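Local coordinates for protein polyketide Synthase III (Ectocarpus siliculosus, PDB 4B0N) that acts as a type III polyketide synthase in the biosynthesis of phlorotannin monomers, probably by transferring and condensing acyl groups as other chalcone synthase relatives do, at residues V158-T163 with M218-L223; A248-K253 with S369-L374; I189-C194 with I282-K287. All coordinates share one frame; numbering follows the deposited sequence.

Contact 1 of 3, residues V158-T163 with M218-L223; sequences VVVSST and MICVEL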
loop_
_atom_site.group_PDB
_atom_site.type_symbol
_atom_site.label_atom_id
_atom_site.label_comp_id
_atom_site.label_asym_id
_atom_site.label_seq_id
_atom_site.Cartn_x
_atom_site.Cartn_y
_atom_site.Cartn_z
ATOM N N VAL A 158 5.483 -7.526 -4.661
ATOM C CA VAL A 158 5.088 -6.584 -3.630
ATOM C C VAL A 158 6.184 -5.544 -3.453
ATOM O O VAL A 158 7.313 -5.880 -3.083
ATOM C CB VAL A 158 4.800 -7.291 -2.289
ATOM C CG1 VAL A 158 4.481 -6.275 -1.203
ATOM C CG2 VAL A 158 3.655 -8.288 -2.440
ATOM N N VAL A 159 5.848 -4.287 -3.739
ATOM C CA VAL A 159 6.764 -3.165 -3.537
ATOM C C VAL A 159 6.346 -2.396 -2.288
ATOM O O VAL A 159 5.158 -2.170 -2.055
ATOM C CB VAL A 159 6.812 -2.228 -4.766
ATOM C CG1 VAL A 159 7.688 -1.010 -4.499
ATOM C CG2 VAL A 159 7.311 -2.978 -5.994
ATOM N N VAL A 160 7.334 -2.006 -1.488
ATOM C CA VAL A 160 7.105 -1.305 -0.229
ATOM C C VAL A 160 7.926 -0.016 -0.184
ATOM O O VAL A 160 9.145 -0.043 -0.385
ATOM C CB VAL A 160 7.471 -2.202 0.976
ATOM C CG1 VAL A 160 7.529 -1.395 2.263
ATOM C CG2 VAL A 160 6.485 -3.353 1.113
ATOM N N SER A 161 7.255 1.108 0.073
ATOM C CA SER A 161 7.929 2.398 0.230
ATOM C C SER A 161 7.062 3.435 0.935
ATOM O O SER A 161 5.855 3.502 0.714
ATOM C CB SER A 161 8.386 2.951 -1.124
ATOM O OG SER A 161 9.326 3.998 -0.947
ATOM N N SER A 162 7.699 4.235 1.788
ATOM C CA SER A 162 7.072 5.392 2.421
ATOM C C SER A 162 7.704 6.688 1.899
ATOM O O SER A 162 7.324 7.787 2.310
ATOM C CB SER A 162 7.217 5.312 3.946
ATOM O OG SER A 162 6.518 4.202 4.475
ATOM N N THR A 163 8.668 6.549 0.994
ATOM C CA THR A 163 9.379 7.701 0.432
ATOM C C THR A 163 9.100 7.904 -1.063
ATOM O O THR A 163 9.652 8.817 -1.687
ATOM C CB THR A 163 10.903 7.594 0.659
ATOM O OG1 THR A 163 11.380 6.338 0.156
ATOM C CG2 THR A 163 11.235 7.715 2.142
ATOM N N MET A 218 9.197 -9.860 -2.625
ATOM C CA MET A 218 8.930 -8.699 -1.783
ATOM C C MET A 218 10.137 -7.767 -1.797
ATOM O O MET A 218 11.251 -8.181 -1.477
ATOM C CB MET A 218 8.588 -9.139 -0.352
ATOM C CG MET A 218 8.018 -8.041 0.533
ATOM S SD MET A 218 9.278 -7.078 1.393
ATOM C CE MET A 218 9.715 -8.197 2.721
ATOM N N ILE A 219 9.907 -6.514 -2.179
ATOM C CA ILE A 219 10.988 -5.538 -2.320
ATOM C C ILE A 219 10.717 -4.278 -1.512
ATOM O O ILE A 219 9.700 -3.610 -1.704
ATOM C CB ILE A 219 11.231 -5.140 -3.796
ATOM C CG1 ILE A 219 11.311 -6.383 -4.686
ATOM C CG2 ILE A 219 12.503 -4.308 -3.920
ATOM C CD1 ILE A 219 11.393 -6.091 -6.168
ATOM N N CYS A 220 11.640 -3.965 -0.609
ATOM C CA CYS A 220 11.622 -2.697 0.110
ATOM C C CYS A 220 12.608 -1.726 -0.518
ATOM O O CYS A 220 13.792 -2.033 -0.676
ATOM C CB CYS A 220 11.949 -2.904 1.582
ATOM S SG CYS A 220 10.651 -3.795 2.458
ATOM N N VAL A 221 12.101 -0.558 -0.887
ATOM C CA VAL A 221 12.921 0.482 -1.477
ATOM C C VAL A 221 12.639 1.778 -0.749
ATOM O O VAL A 221 11.489 2.081 -0.422
ATOM C CB VAL A 221 12.663 0.637 -2.995
ATOM C CG1 VAL A 221 11.208 0.996 -3.277
ATOM C CG2 VAL A 221 13.611 1.661 -3.606
ATOM N N GLU A 222 13.697 2.534 -0.487
ATOM C CA GLU A 222 13.568 3.783 0.238
ATOM C C GLU A 222 14.628 4.784 -0.179
ATOM O O GLU A 222 15.807 4.444 -0.295
ATOM C CB GLU A 222 13.645 3.521 1.736
ATOM C CG GLU A 222 12.556 4.223 2.516
ATOM C CD GLU A 222 11.206 3.534 2.411
ATOM O OE1 GLU A 222 11.098 2.354 2.807
ATOM O OE2 GLU A 222 10.248 4.182 1.942
ATOM N N LEU A 223 14.190 6.018 -0.416
ATOM C CA LEU A 223 15.081 7.122 -0.765
ATOM C C LEU A 223 14.697 8.371 0.018
ATOM O O LEU A 223 13.967 9.227 -0.487
ATOM C CB LEU A 223 15.026 7.418 -2.269
ATOM C CG LEU A 223 15.839 6.594 -3.267
ATOM C CD1 LEU A 223 15.205 5.242 -3.547
ATOM C CD2 LEU A 223 15.955 7.386 -4.554
HETATM O O HOH W 1 7.939 2.054 4.005
#

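Contact 2 of 3, residues A248-K253 with S369-L374; sequences AAAVLK and SVMFVL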
loop_
_atom_site.group_PDB
_atom_site.type_symbol
_atom_site.label_atom_id
_atom_site.label_comp_id
_atom_site.label_asym_id
_atom_site.label_seq_id
_atom_site.Cartn_x
_atom_site.Cartn_y
_atom_site.Cartn_z
ATOM N N ALA A 248 16.302 -3.532 -0.381
ATOM C CA ALA A 248 16.465 -4.952 -0.091
ATOM C C ALA A 248 15.278 -5.737 -0.621
ATOM O O ALA A 248 14.138 -5.276 -0.549
ATOM C CB ALA A 248 16.627 -5.178 1.402
ATOM N N ALA A 249 15.552 -6.921 -1.156
ATOM C CA ALA A 249 14.510 -7.769 -1.727
ATOM C C ALA A 249 14.578 -9.194 -1.187
ATOM O O ALA A 249 15.632 -9.656 -0.742
ATOM C CB ALA A 249 14.594 -7.764 -3.245
ATOM N N ALA A 250 13.440 -9.879 -1.229
ATOM C CA ALA A 250 13.341 -11.254 -0.755
ATOM C C ALA A 250 12.372 -12.050 -1.615
ATOM O O ALA A 250 11.262 -11.593 -1.905
ATOM C CB ALA A 250 12.908 -11.287 0.704
ATOM N N VAL A 251 12.803 -13.234 -2.035
ATOM C CA VAL A 251 11.933 -14.159 -2.746
ATOM C C VAL A 251 11.410 -15.173 -1.739
ATOM O O VAL A 251 12.156 -15.649 -0.881
ATOM C CB VAL A 251 12.657 -14.877 -3.902
ATOM C CG1 VAL A 251 11.666 -15.675 -4.739
ATOM C CG2 VAL A 251 13.394 -13.874 -4.777
ATOM N N LEU A 252 10.124 -15.490 -1.840
ATOM C CA LEU A 252 9.484 -16.362 -0.870
ATOM C C LEU A 252 8.825 -17.571 -1.506
ATOM O O LEU A 252 8.075 -17.449 -2.475
ATOM C CB LEU A 252 8.487 -15.572 -0.027
ATOM C CG LEU A 252 9.170 -14.849 1.135
ATOM C CD1 LEU A 252 8.816 -13.375 1.166
ATOM C CD2 LEU A 252 8.856 -15.530 2.459
ATOM N N LYS A 253 9.137 -18.737 -0.945
ATOM C CA LYS A 253 8.550 -20.009 -1.359
ATOM C C LYS A 253 7.727 -20.624 -0.227
ATOM O O LYS A 253 7.914 -20.285 0.944
ATOM C CB LYS A 253 9.641 -20.986 -1.816
ATOM C CG LYS A 253 10.656 -21.356 -0.745
ATOM C CD LYS A 253 11.613 -22.431 -1.232
ATOM C CE LYS A 253 12.699 -22.692 -0.200
ATOM N NZ LYS A 253 13.609 -23.796 -0.615
ATOM N N SER A 369 15.969 -1.698 6.305
ATOM C CA SER A 369 16.956 -1.778 7.386
ATOM C C SER A 369 16.922 -3.115 8.121
ATOM O O SER A 369 17.968 -3.705 8.383
ATOM C CB SER A 369 16.777 -0.621 8.368
ATOM O OG SER A 369 16.961 0.622 7.715
ATOM N N VAL A 370 15.712 -3.582 8.428
ATOM C CA VAL A 370 15.481 -4.877 9.074
ATOM C C VAL A 370 16.037 -6.025 8.226
ATOM O O VAL A 370 16.621 -6.966 8.762
ATOM C CB VAL A 370 13.973 -5.120 9.343
ATOM C CG1 VAL A 370 13.772 -6.234 10.362
ATOM C CG2 VAL A 370 13.295 -3.847 9.831
ATOM N N MET A 371 15.853 -5.928 6.908
ATOM C CA MET A 371 16.348 -6.926 5.952
ATOM C C MET A 371 17.877 -6.931 5.889
ATOM O O MET A 371 18.488 -7.966 5.632
ATOM C CB MET A 371 15.804 -6.657 4.545
ATOM C CG MET A 371 14.375 -6.145 4.465
ATOM S SD MET A 371 13.205 -7.348 3.812
ATOM C CE MET A 371 13.604 -7.351 2.067
ATOM N N PHE A 372 18.489 -5.769 6.097
ATOM C CA PHE A 372 19.944 -5.665 6.122
ATOM C C PHE A 372 20.522 -6.408 7.331
ATOM O O PHE A 372 21.470 -7.182 7.189
ATOM C CB PHE A 372 20.391 -4.197 6.115
ATOM C CG PHE A 372 20.465 -3.583 4.741
ATOM C CD1 PHE A 372 19.308 -3.247 4.045
ATOM C CD2 PHE A 372 21.694 -3.318 4.153
ATOM C CE1 PHE A 372 19.377 -2.676 2.783
ATOM C CE2 PHE A 372 21.770 -2.743 2.892
ATOM C CZ PHE A 372 20.611 -2.425 2.205
ATOM N N VAL A 373 19.944 -6.170 8.510
ATOM C CA VAL A 373 20.328 -6.875 9.737
ATOM C C VAL A 373 20.090 -8.371 9.558
ATOM O O VAL A 373 20.971 -9.188 9.829
ATOM C CB VAL A 373 19.527 -6.382 10.965
ATOM C CG1 VAL A 373 19.970 -7.110 12.228
ATOM C CG2 VAL A 373 19.670 -4.878 11.145
ATOM N N LEU A 374 18.892 -8.710 9.089
ATOM C CA LEU A 374 18.508 -10.086 8.812
ATOM C C LEU A 374 19.498 -10.747 7.853
ATOM O O LEU A 374 19.926 -11.879 8.080
ATOM C CB LEU A 374 17.080 -10.112 8.250
ATOM C CG LEU A 374 16.202 -11.370 8.207
ATOM C CD1 LEU A 374 16.342 -12.081 6.868
ATOM C CD2 LEU A 374 16.433 -12.320 9.382
#

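Contact 3 of 3, residues I189-C194 with I282-K287; sequences IGFMGC and ITLAIK. With ACD (arachidonic acid), chain D.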
loop_
_atom_site.group_PDB
_atom_site.type_symbol
_atom_site.label_atom_id
_atom_site.label_comp_id
_atom_site.label_asym_id
_atom_site.label_seq_id
_atom_site.Cartn_x
_atom_site.Cartn_y
_atom_site.Cartn_z
ATOM N N ILE A 189 2.499 -1.398 -1.081
ATOM C CA ILE A 189 2.328 -1.054 0.330
ATOM C C ILE A 189 3.037 0.268 0.607
ATOM O O ILE A 189 4.267 0.340 0.585
ATOM C CB ILE A 189 2.876 -2.153 1.271
ATOM C CG1 ILE A 189 2.156 -3.484 1.029
ATOM C CG2 ILE A 189 2.748 -1.729 2.733
ATOM C CD1 ILE A 189 2.745 -4.652 1.798
ATOM N N GLY A 190 2.251 1.306 0.871
ATOM C CA GLY A 190 2.783 2.656 1.036
ATOM C C GLY A 190 2.523 3.300 2.385
ATOM O O GLY A 190 1.500 3.039 3.029
ATOM N N PHE A 191 3.476 4.132 2.810
ATOM C CA PHE A 191 3.345 4.991 3.991
ATOM C C PHE A 191 3.090 4.213 5.292
ATOM O O PHE A 191 2.370 4.687 6.181
ATOM C CB PHE A 191 2.253 6.044 3.747
ATOM C CG PHE A 191 2.659 7.452 4.091
ATOM C CD1 PHE A 191 3.811 8.018 3.547
ATOM C CD2 PHE A 191 1.864 8.230 4.924
ATOM C CE1 PHE A 191 4.177 9.319 3.851
ATOM C CE2 PHE A 191 2.222 9.532 5.229
ATOM C CZ PHE A 191 3.381 10.078 4.692
ATOM N N MET A 192 3.687 3.026 5.399
ATOM C CA MET A 192 3.594 2.221 6.622
ATOM C C MET A 192 4.879 2.272 7.455
ATOM O O MET A 192 5.108 1.424 8.320
ATOM C CB MET A 192 3.204 0.772 6.309
ATOM C CG MET A 192 1.772 0.601 5.823
ATOM S SD MET A 192 1.093 -1.048 6.106
ATOM C CE MET A 192 0.651 -0.943 7.839
ATOM N N GLY A 193 5.711 3.276 7.179
ATOM C CA GLY A 193 6.879 3.585 7.999
ATOM C C GLY A 193 8.044 2.615 7.931
ATOM O O GLY A 193 8.301 1.998 6.896
ATOM N N CYS A 194 8.740 2.486 9.060
ATOM C CA CYS A 194 9.990 1.732 9.161
ATOM C C CYS A 194 9.804 0.230 9.367
ATOM O O CYS A 194 10.788 -0.514 9.415
ATOM C CB CYS A 194 10.845 2.294 10.301
ATOM S SG CYS A 194 11.802 3.768 9.882
ATOM N N ILE A 282 5.294 8.066 16.227
ATOM C CA ILE A 282 5.711 8.229 14.832
ATOM C C ILE A 282 4.560 8.825 14.019
ATOM O O ILE A 282 3.546 8.164 13.789
ATOM C CB ILE A 282 6.160 6.888 14.195
ATOM C CG1 ILE A 282 7.220 6.190 15.060
ATOM C CG2 ILE A 282 6.686 7.115 12.783
ATOM C CD1 ILE A 282 7.416 4.718 14.759
ATOM N N THR A 283 4.713 10.080 13.598
ATOM C CA THR A 283 3.720 10.730 12.737
ATOM C C THR A 283 4.351 11.106 11.399
ATOM O O THR A 283 5.444 11.676 11.356
ATOM C CB THR A 283 3.076 11.975 13.395
ATOM O OG1 THR A 283 4.055 13.007 13.549
ATOM C CG2 THR A 283 2.485 11.637 14.767
ATOM N N LEU A 284 3.657 10.773 10.312
ATOM C CA LEU A 284 4.157 11.000 8.954
ATOM C C LEU A 284 3.230 11.925 8.184
ATOM O O LEU A 284 2.009 11.844 8.311
ATOM C CB LEU A 284 4.284 9.676 8.194
ATOM C CG LEU A 284 4.817 8.425 8.898
ATOM C CD1 LEU A 284 4.808 7.242 7.940
ATOM C CD2 LEU A 284 6.210 8.654 9.467
ATOM N N ALA A 285 3.816 12.800 7.372
ATOM C CA ALA A 285 3.034 13.736 6.574
ATOM C C ALA A 285 3.597 13.887 5.169
ATOM O O ALA A 285 4.782 13.640 4.934
ATOM C CB ALA A 285 2.958 15.092 7.266
ATOM N N ILE A 286 2.732 14.276 4.239
ATOM C CA ILE A 286 3.174 14.718 2.926
ATOM C C ILE A 286 2.899 16.212 2.810
ATOM O O ILE A 286 1.761 16.627 2.597
ATOM C CB ILE A 286 2.477 13.965 1.774
ATOM C CG1 ILE A 286 2.515 12.451 2.008
ATOM C CG2 ILE A 286 3.125 14.335 0.444
ATOM C CD1 ILE A 286 1.642 11.664 1.054
ATOM N N LYS A 287 3.951 17.008 2.974
ATOM C CA LYS A 287 3.869 18.459 2.844
ATOM C C LYS A 287 4.274 18.883 1.426
ATOM O O LYS A 287 4.855 18.083 0.693
ATOM C CB LYS A 287 4.762 19.130 3.894
ATOM C CG LYS A 287 4.221 19.046 5.313
ATOM C CD LYS A 287 5.242 19.515 6.336
ATOM C CE LYS A 287 4.674 19.437 7.748
ATOM N NZ LYS A 287 5.697 19.727 8.790
HETATM C C1 ACD D . 10.439 6.415 11.352
HETATM C C2 ACD D . 9.409 6.375 10.244
HETATM C C3 ACD D . 10.057 6.772 8.922
HETATM C C4 ACD D . 9.084 7.545 8.041
HETATM C C5 ACD D . 9.836 8.282 6.960
HETATM C C6 ACD D . 9.188 9.047 6.085
HETATM C C7 ACD D . 9.963 9.762 5.006
HETATM C C8 ACD D . 10.518 11.077 5.496
HETATM C C9 ACD D . 11.616 11.570 4.923
HETATM C C10 ACD D . 12.194 12.888 5.383
HETATM C C11 ACD D . 13.583 12.684 5.933
HETATM C C12 ACD D . 14.584 13.458 5.524
HETATM C C13 ACD D . 15.968 13.245 6.090
HETATM C C14 ACD D . 16.994 13.175 4.983
HETATM C C15 ACD D . 18.242 12.812 5.271
HETATM C C16 ACD D . 19.292 12.735 4.190
HETATM C C17 ACD D . 20.017 14.073 4.102
HETATM C C18 ACD D . 21.434 14.008 4.661
HETATM C C19 ACD D . 21.741 15.275 5.448
HETATM C C20 ACD D . 23.210 15.364 5.794
HETATM O O1 ACD D . 10.514 5.447 12.144
#

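Contact 1 of 3, residues V158-T163 with M218-L223
Val158 to Val160 pair in parallel with Met218 to Cys220, neighbouring strands whose short axes run 4.8 Å apart. Ile219 is gripped at both ends: its N donates to Val158 O at 2.8 Å, and its O receives Val160 N. Val221 N then closes the pairing on Val160 O. Val160 CB and CG1 rest on Cys220 SG on one face, while Val159 CG1 reaches Val221 CG1 on the other. Past Ser161 the first strand turns off, and the side chain of Glu222 bridges the widening gap. Its CB lies near Thr163 OG1, and Glu222 CG packs against Thr163 CG2 at 3.8 Å. A bend at chi2 (77°) then swings the carboxylate back over the turn. Glu222 OE2 takes Ser162 N on its syn lone pair at 2.6 Å and Thr163 OG1 on its anti side at 3.0 Å, the latter 23° out of the carboxylate plane; Thr163 N adds a weak bond. OE1 turns to Ser367 OG. Thr163 OG1, placed between its own N and carbonyl carbon, also accepts Leu223 N at 2.9 Å and thereby ties the turn to the second strand. This buried carboxylate, clasped by backbone and hydroxyl donors, links the C-terminal ends of two inner strands of the thiolase-fold sheet, where Thr163 borders the arachidonic acid pocket.

Contact 2 of 3, residues A248-K253 with S369-L374
The buried helix layer of the thiolase fold meets a sheet here: helix 369-385, from the C-terminal half of the chain, lies on strand 245-255 of the five-stranded N-terminal sheet. The short axes approach to 8.4 Å at 68°, so the first turns of the helix cross the strand steeply. No hydrogen bond joins the two segments, and the packing is carried by Met371 against two alanines that point toward the helix. Ala248 CB meets Met371 CB at 3.6 Å. The Phe372 ring touches the same methyl from another direction, its CE1 lying obliquely 4.0 Å from Ala248 CB. That ring also meets Tyr362 edge-to-face and touches Ile50 of the next strand and Met365 of the preceding loop. Met371 is bent at both chi2 (-109°) and chi3 (-74°), which turns the terminal methyl down onto the strand instead of letting it run straight out from the helix. Phe201 of helix 196-210, which also packs on this sheet, touches Met371 too. The terminal methyl settles above the peptide group linking Ala248 and Ala249, whose carbonyl is already bonded within the sheet to Cys220 N. Met371 CE stands 3.4 Å from Ala248 O and 3.8 Å from Ala249 N, and reaches on to Ala250 CB at 4.2 Å.

Contact 3 of 3, residues I189-C194 with I282-K287
Gly193 N, approached by Leu284 CD1 at 4.1 Å, is held by a hydrogen bond to Ser162 OG. It lies in the loop after strand 185-190 of the thiolase-fold sheet, packing against the hairpin strand 282-287 beside the arachidonic acid pocket. Phe191 carries this packing. Leu284 CD1 sits over the centre of the Phe191 ring, a CH-pi contact 4.3 Å from the centroid and 7° off the normal, while Ile286 CD1 lies over the opposite face toward the rim. Ala285 O meets the ring edge in plane, 3.8 Å from Phe191 CZ. With an alanine in place of Phe191, Leu284 and Ile286 would probably lose the ring between them, opening a gap between loop and hairpin and freeing Leu284 to turn beside the ligand. Leu166 of the second subunit also packs on Phe191, bringing the dimer interface up to this wall. Leu284 CG, anti to the carbonyl carbon (chi1 -40°), points at the loop; from it CD1 goes to the ring and Leu284 CD2 to arachidonic acid C4 at 3.4 Å. Ile282 CG2 lies against arachidonic acid C2. Cys194, flanked by His331 and Asn364 in a grouping consistent with that of chalcone synthases, brings Cys194 SG to 3.3 Å from arachidonic acid C1.

In the fold
Contacts 1 and 2 share one sheet: strands 154-161, 215-223 and 245-255 stand side by side, the two centres are 11 Å apart, and Met218 CE packs on Met371 SD. Contact 3 joins that sheet at its edge through strand 185-190, its centre 12 Å from contact 1 and 20 Å from contact 2. Along the chain contact 1 closes before contact 2 opens, whereas contact 3 alternates with both. Contact 1 stays within the N-terminal half; contacts 2 and 3 each bind it to the C-terminal half, one through helix 369-385 and one through the hairpin strand 282-287. The arachidonic acid pocket thus lies between the two halves, against the ends of the central strands.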